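Local coordinates for protein DnaJ homolog subfamily C member 27-A (Xenopus laevis, PDB 6JMG) that binds GTP and magnesium as a Rab-family small GTPase carrying a J domain, and may take part in regulating the MEK/ERK pathway, at residues 212-222 and 257-268. Residues are numbered along the deposited sequence; the frame is centred on the assembly and turned at random.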
ATOM      1  N   ILE A 212      -7.705  20.572  18.335  1.00 72.25           N
ATOM      2  CA  ILE A 212      -6.815  21.587  17.767  1.00 73.48           C
ATOM      3  C   ILE A 212      -7.503  22.963  17.642  1.00 71.76           C
ATOM      4  O   ILE A 212      -6.808  23.979  17.659  1.00 82.38           O
ATOM      5  CB  ILE A 212      -6.210  21.076  16.441  1.00 70.92           C
ATOM      6  CG1 ILE A 212      -5.232  19.934  16.738  1.00 69.00           C
ATOM      7  CG2 ILE A 212      -5.425  22.141  15.696  1.00 58.77           C
ATOM      8  CD1 ILE A 212      -5.007  18.953  15.554  1.00 64.11           C
ATOM      9  N   ARG A 213      -8.848  23.048  17.554  1.00 81.04           N
ATOM     10  CA  ARG A 213      -9.474  24.373  17.563  1.00 85.61           C
ATOM     11  C   ARG A 213      -9.317  25.027  18.913  1.00 87.03           C
ATOM     12  O   ARG A 213      -9.005  26.209  19.019  1.00 95.56           O
ATOM     13  CB  ARG A 213     -10.994  24.342  17.377  1.00115.58           C
ATOM     14  CG  ARG A 213     -11.458  24.085  15.975  1.00132.51           C
ATOM     15  CD  ARG A 213     -12.783  24.733  15.574  1.00134.22           C
ATOM     16  NE  ARG A 213     -12.643  25.210  14.195  1.00135.94           N
ATOM     17  CZ  ARG A 213     -12.567  26.469  13.766  1.00135.50           C
ATOM     18  NH1 ARG A 213     -12.617  27.510  14.603  1.00130.31           N
ATOM     19  NH2 ARG A 213     -12.413  26.666  12.458  1.00128.39           N
ATOM     20  N   ASN A 214      -9.534  24.265  19.970  1.00105.15           N
ATOM     21  CA  ASN A 214      -9.707  24.800  21.316  1.00123.80           C
ATOM     22  C   ASN A 214      -8.439  24.578  22.099  1.00127.43           C
ATOM     23  O   ASN A 214      -8.420  24.165  23.260  1.00135.18           O
ATOM     24  CB  ASN A 214     -10.918  24.140  21.989  1.00125.60           C
ATOM     25  CG  ASN A 214     -12.181  24.144  21.076  1.00118.81           C
ATOM     26  OD1 ASN A 214     -12.423  25.101  20.316  1.00109.35           O
ATOM     27  ND2 ASN A 214     -12.990  23.101  21.176  1.00121.58           N
ATOM     28  N   CYS A 215      -7.350  24.850  21.399  1.00113.84           N
ATOM     29  CA  CYS A 215      -6.005  24.709  21.910  1.00106.38           C
ATOM     30  C   CYS A 215      -5.280  26.001  21.590  1.00106.55           C
ATOM     31  O   CYS A 215      -5.286  26.452  20.441  1.00 99.68           O
ATOM     32  CB  CYS A 215      -5.324  23.515  21.253  1.00 94.17           C
ATOM     33  SG  CYS A 215      -3.853  22.978  22.063  1.00102.89           S
ATOM     34  N   LYS A 216      -4.663  26.600  22.603  1.00109.33           N
ATOM     35  CA  LYS A 216      -4.067  27.918  22.434  1.00112.10           C
ATOM     36  C   LYS A 216      -2.555  27.893  22.649  1.00110.38           C
ATOM     37  O   LYS A 216      -1.930  28.945  22.826  1.00101.32           O
ATOM     38  CB  LYS A 216      -4.759  28.913  23.372  1.00110.44           C
ATOM     39  CG  LYS A 216      -6.029  29.559  22.771  1.00107.75           C
ATOM     40  CD  LYS A 216      -7.280  29.340  23.624  1.00111.03           C
ATOM     41  CE  LYS A 216      -8.561  29.267  22.770  1.00110.42           C
ATOM     42  NZ  LYS A 216      -9.723  28.605  23.474  1.00110.87           N
ATOM     43  N   ASP A 217      -1.960  26.702  22.600  1.00101.49           N
ATOM     44  CA  ASP A 217      -0.548  26.491  22.873  1.00 91.15           C
ATOM     45  C   ASP A 217       0.000  25.499  21.853  1.00 84.64           C
ATOM     46  O   ASP A 217      -0.627  24.464  21.600  1.00 82.73           O
ATOM     47  CB  ASP A 217      -0.354  25.978  24.307  1.00 97.40           C
ATOM     48  CG  ASP A 217       1.103  25.788  24.672  1.00112.55           C
ATOM     49  OD1 ASP A 217       1.746  26.766  25.113  1.00117.51           O
ATOM     50  OD2 ASP A 217       1.598  24.651  24.531  1.00117.25           O
ATOM     51  N   SER A 218       1.176  25.784  21.278  1.00 77.84           N
ATOM     52  CA  SER A 218       1.638  24.905  20.212  1.00 76.15           C
ATOM     53  C   SER A 218       2.296  23.641  20.747  1.00 75.44           C
ATOM     54  O   SER A 218       2.321  22.622  20.045  1.00 65.67           O
ATOM     55  CB  SER A 218       2.650  25.628  19.311  1.00 73.07           C
ATOM     56  OG  SER A 218       2.324  26.996  19.141  1.00 79.10           O
ATOM     57  N   TRP A 219       2.727  23.640  22.006  1.00 79.73           N
ATOM     58  CA  TRP A 219       3.207  22.402  22.597  1.00 74.86           C
ATOM     59  C   TRP A 219       2.067  21.412  22.703  1.00 78.90           C
ATOM     60  O   TRP A 219       2.169  20.270  22.233  1.00 83.63           O
ATOM     61  CB  TRP A 219       3.833  22.681  23.968  1.00 82.74           C
ATOM     62  CG  TRP A 219       5.224  23.303  23.908  1.00 99.65           C
ATOM     63  CD1 TRP A 219       6.407  22.656  23.630  1.00102.40           C
ATOM     64  CD2 TRP A 219       5.569  24.676  24.137  1.00101.93           C
ATOM     65  NE1 TRP A 219       7.453  23.541  23.670  1.00 99.89           N
ATOM     66  CE2 TRP A 219       6.971  24.787  23.983  1.00106.09           C
ATOM     67  CE3 TRP A 219       4.834  25.822  24.457  1.00111.73           C
ATOM     68  CZ2 TRP A 219       7.649  26.001  24.140  1.00113.31           C
ATOM     69  CZ3 TRP A 219       5.514  27.034  24.613  1.00120.03           C
ATOM     70  CH2 TRP A 219       6.906  27.111  24.452  1.00117.16           C
ATOM     71  N   ASP A 220       0.946  21.854  23.273  1.00 73.79           N
ATOM     72  CA  ASP A 220      -0.170  20.941  23.459  1.00 91.02           C
ATOM     73  C   ASP A 220      -0.850  20.610  22.136  1.00 91.86           C
ATOM     74  O   ASP A 220      -1.474  19.551  22.017  1.00 88.07           O
ATOM     75  CB  ASP A 220      -1.148  21.529  24.485  1.00100.89           C
ATOM     76  CG  ASP A 220      -0.485  21.767  25.850  1.00108.30           C
ATOM     77  OD1 ASP A 220       0.427  20.981  26.211  1.00105.42           O
ATOM     78  OD2 ASP A 220      -0.867  22.733  26.558  1.00104.81           O
ATOM     79  N   MET A 221      -0.708  21.470  21.126  1.00 93.37           N
ATOM     80  CA  MET A 221      -1.331  21.198  19.836  1.00 81.35           C
ATOM     81  C   MET A 221      -0.752  19.951  19.181  1.00 80.95           C
ATOM     82  O   MET A 221      -1.487  19.179  18.557  1.00 82.42           O
ATOM     83  CB  MET A 221      -1.165  22.394  18.914  1.00 68.49           C
ATOM     84  CG  MET A 221      -2.456  22.840  18.318  1.00 68.10           C
ATOM     85  SD  MET A 221      -2.194  24.095  17.087  1.00 67.07           S
ATOM     86  CE  MET A 221      -2.203  25.603  18.081  1.00 61.87           C
ATOM     87  N   LEU A 222       0.555  19.721  19.322  1.00 83.71           N
ATOM     88  CA  LEU A 222       1.172  18.511  18.788  1.00 80.84           C
ATOM     89  C   LEU A 222       1.330  17.409  19.830  1.00 81.09           C
ATOM     90  O   LEU A 222       1.793  16.315  19.483  1.00 73.05           O
ATOM     91  CB  LEU A 222       2.546  18.814  18.179  1.00 72.77           C
ATOM     92  CG  LEU A 222       2.761  19.939  17.157  1.00 68.06           C
ATOM     93  CD1 LEU A 222       4.238  20.106  16.944  1.00 66.61           C
ATOM     94  CD2 LEU A 222       2.078  19.659  15.829  1.00 52.91           C
ATOM     95  N   ALA A 257      -7.139  22.791  10.649  1.00 58.60           N
ATOM     96  CA  ALA A 257      -6.400  21.998  11.615  1.00 56.84           C
ATOM     97  C   ALA A 257      -5.017  21.651  11.092  1.00 62.78           C
ATOM     98  O   ALA A 257      -4.021  21.756  11.822  1.00 53.80           O
ATOM     99  CB  ALA A 257      -7.178  20.729  11.935  1.00 52.40           C
ATOM    100  N   PHE A 258      -4.930  21.247   9.820  1.00 57.55           N
ATOM    101  CA  PHE A 258      -3.626  20.978   9.234  1.00 56.73           C
ATOM    102  C   PHE A 258      -2.741  22.221   9.254  1.00 59.54           C
ATOM    103  O   PHE A 258      -1.607  22.181   9.738  1.00 65.31           O
ATOM    104  CB  PHE A 258      -3.782  20.476   7.818  1.00 56.02           C
ATOM    105  CG  PHE A 258      -2.477  20.187   7.159  1.00 59.59           C
ATOM    106  CD1 PHE A 258      -1.658  19.168   7.639  1.00 57.13           C
ATOM    107  CD2 PHE A 258      -2.051  20.933   6.086  1.00 57.91           C
ATOM    108  CE1 PHE A 258      -0.471  18.890   7.041  1.00 54.56           C
ATOM    109  CE2 PHE A 258      -0.833  20.661   5.484  1.00 65.09           C
ATOM    110  CZ  PHE A 258      -0.049  19.641   5.960  1.00 57.70           C
ATOM    111  N   LYS A 259      -3.268  23.351   8.777  1.00 65.31           N
ATOM    112  CA  LYS A 259      -2.517  24.600   8.822  1.00 59.98           C
ATOM    113  C   LYS A 259      -2.055  24.920  10.244  1.00 63.77           C
ATOM    114  O   LYS A 259      -0.935  25.415  10.449  1.00 61.34           O
ATOM    115  CB  LYS A 259      -3.378  25.736   8.259  1.00 52.79           C
ATOM    116  CG  LYS A 259      -2.691  27.099   8.249  1.00 54.82           C
ATOM    117  CD  LYS A 259      -3.612  28.215   7.742  1.00 74.68           C
ATOM    118  CE  LYS A 259      -4.539  27.728   6.616  1.00 96.49           C
ATOM    119  NZ  LYS A 259      -4.941  28.809   5.647  1.00101.84           N
ATOM    120  N   ALA A 260      -2.892  24.629  11.243  1.00 51.64           N
ATOM    121  CA  ALA A 260      -2.520  24.951  12.614  1.00 55.34           C
ATOM    122  C   ALA A 260      -1.380  24.066  13.081  1.00 63.18           C
ATOM    123  O   ALA A 260      -0.447  24.529  13.750  1.00 62.89           O
ATOM    124  CB  ALA A 260      -3.729  24.807  13.537  1.00 54.97           C
ATOM    125  N   VAL A 261      -1.442  22.788  12.718  1.00 60.78           N
ATOM    126  CA  VAL A 261      -0.379  21.853  13.056  1.00 59.88           C
ATOM    127  C   VAL A 261       0.929  22.262  12.373  1.00 62.41           C
ATOM    128  O   VAL A 261       2.005  22.272  12.993  1.00 60.60           O
ATOM    129  CB  VAL A 261      -0.836  20.428  12.688  1.00 49.51           C
ATOM    130  CG1 VAL A 261       0.337  19.523  12.413  1.00 55.12           C
ATOM    131  CG2 VAL A 261      -1.691  19.875  13.809  1.00 48.81           C
ATOM    132  N   VAL A 262       0.857  22.609  11.090  1.00 51.28           N
ATOM    133  CA  VAL A 262       2.039  23.095  10.388  1.00 60.30           C
ATOM    134  C   VAL A 262       2.648  24.282  11.123  1.00 54.59           C
ATOM    135  O   VAL A 262       3.846  24.304  11.416  1.00 56.10           O
ATOM    136  CB  VAL A 262       1.671  23.459   8.944  1.00 60.98           C
ATOM    137  CG1 VAL A 262       2.790  24.273   8.304  1.00 46.83           C
ATOM    138  CG2 VAL A 262       1.342  22.184   8.192  1.00 46.71           C
ATOM    139  N   ASN A 263       1.818  25.249  11.498  1.00 57.46           N
ATOM    140  CA  ASN A 263       2.354  26.464  12.094  1.00 57.00           C
ATOM    141  C   ASN A 263       2.886  26.218  13.487  1.00 56.87           C
ATOM    142  O   ASN A 263       3.842  26.883  13.900  1.00 61.88           O
ATOM    143  CB  ASN A 263       1.299  27.558  12.128  1.00 49.26           C
ATOM    144  CG  ASN A 263       1.077  28.161  10.781  1.00 49.65           C
ATOM    145  OD1 ASN A 263       1.910  28.008   9.876  1.00 63.36           O
ATOM    146  ND2 ASN A 263      -0.049  28.846  10.617  1.00 58.09           N
ATOM    147  N   ALA A 264       2.263  25.304  14.228  1.00 59.93           N
ATOM    148  CA  ALA A 264       2.760  24.955  15.549  1.00 56.90           C
ATOM    149  C   ALA A 264       4.147  24.351  15.449  1.00 57.06           C
ATOM    150  O   ALA A 264       5.058  24.730  16.191  1.00 66.99           O
ATOM    151  CB  ALA A 264       1.798  23.979  16.239  1.00 56.47           C
ATOM    152  N   ARG A 265       4.318  23.386  14.545  1.00 53.11           N
ATOM    153  CA  ARG A 265       5.626  22.770  14.367  1.00 50.83           C
ATOM    154  C   ARG A 265       6.705  23.817  14.161  1.00 54.83           C
ATOM    155  O   ARG A 265       7.777  23.748  14.772  1.00 64.09           O
ATOM    156  CB  ARG A 265       5.612  21.803  13.188  1.00 50.34           C
ATOM    157  CG  ARG A 265       6.986  21.431  12.710  1.00 46.73           C
ATOM    158  CD  ARG A 265       6.961  20.226  11.760  1.00 51.42           C
ATOM    159  NE  ARG A 265       8.301  19.914  11.254  1.00 71.70           N
ATOM    160  CZ  ARG A 265       8.977  20.653  10.369  1.00 69.93           C
ATOM    161  NH1 ARG A 265       8.456  21.776   9.861  1.00 68.39           N
ATOM    162  NH2 ARG A 265      10.185  20.261   9.994  1.00 58.30           N
ATOM    163  N   THR A 266       6.437  24.822  13.329  1.00 57.65           N
ATOM    164  CA  THR A 266       7.514  25.766  13.076  1.00 66.88           C
ATOM    165  C   THR A 266       7.687  26.708  14.258  1.00 60.95           C
ATOM    166  O   THR A 266       8.806  27.144  14.542  1.00 67.57           O
ATOM    167  CB  THR A 266       7.303  26.482  11.714  1.00 77.78           C
ATOM    168  OG1 THR A 266       6.509  27.657  11.837  1.00 78.20           O
ATOM    169  CG2 THR A 266       6.640  25.549  10.692  1.00 77.96           C
ATOM    170  N   ALA A 267       6.632  26.943  15.031  1.00 64.63           N
ATOM    171  CA  ALA A 267       6.801  27.744  16.238  1.00 68.51           C
ATOM    172  C   ALA A 267       7.761  27.059  17.204  1.00 75.57           C
ATOM    173  O   ALA A 267       8.690  27.684  17.725  1.00 80.35           O
ATOM    174  CB  ALA A 267       5.450  27.992  16.907  1.00 64.92           C
ATOM    175  N   LEU A 268       7.572  25.760  17.427  1.00 64.17           N
ATOM    176  CA  LEU A 268       8.466  25.027  18.311  1.00 66.56           C
ATOM    177  C   LEU A 268       9.876  24.924  17.732  1.00 74.35           C
ATOM    178  O   LEU A 268      10.859  25.224  18.423  1.00 82.51           O
ATOM    179  CB  LEU A 268       7.894  23.640  18.584  1.00 66.92           C
ATOM    180  CG  LEU A 268       6.489  23.615  19.174  1.00 65.55           C
ATOM    181  CD1 LEU A 268       6.064  22.183  19.324  1.00 63.08           C
ATOM    182  CD2 LEU A 268       6.411  24.351  20.520  1.00 62.17           C
TER
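L268 lays its CD2 methyl over one face of the W219 indole, 3.4 Å from the centroid of the five-membered ring. This is a CH-pi contact, and the methyl sits only 9° off the ring normal. The pair belongs to the J domain, a small helical fold, where the short helix 218-222 packs on the long helix 254-278. The axes of 218-222 and 257-268 come within 9.0 Å at an angle of 125°. The other methyl of L268 turns to L222, with CD1 to CD1 at 3.6 Å. L222 also reaches V261 with its CD2, against V261 CG1, and its CD1 lies near R265 CA. S218 sits at the tightest backbone approach. Its CB meets A264 CB at 3.6 Å, and the small side chains let the backbones come close. M221 sets its SD beside A260 CB and A264 CB. An alanine in place of W219 would probably leave L268 CD2 without its aromatic cover and open a gap beside P226, which the indole also touches. D217 caps the start of the short helix: its OD2 accepts from D220 N at 3.1 Å and more weakly from W219 N. Helix 203-213 adds I212, which also touches L244 of helix 230-244. With CG2 anti to the backbone N (chi1 -69° for CG1), I212 sends that methyl to A260 CB, 3.8 Å away, while its CD1 lies 3.9 Å from V261 CG2.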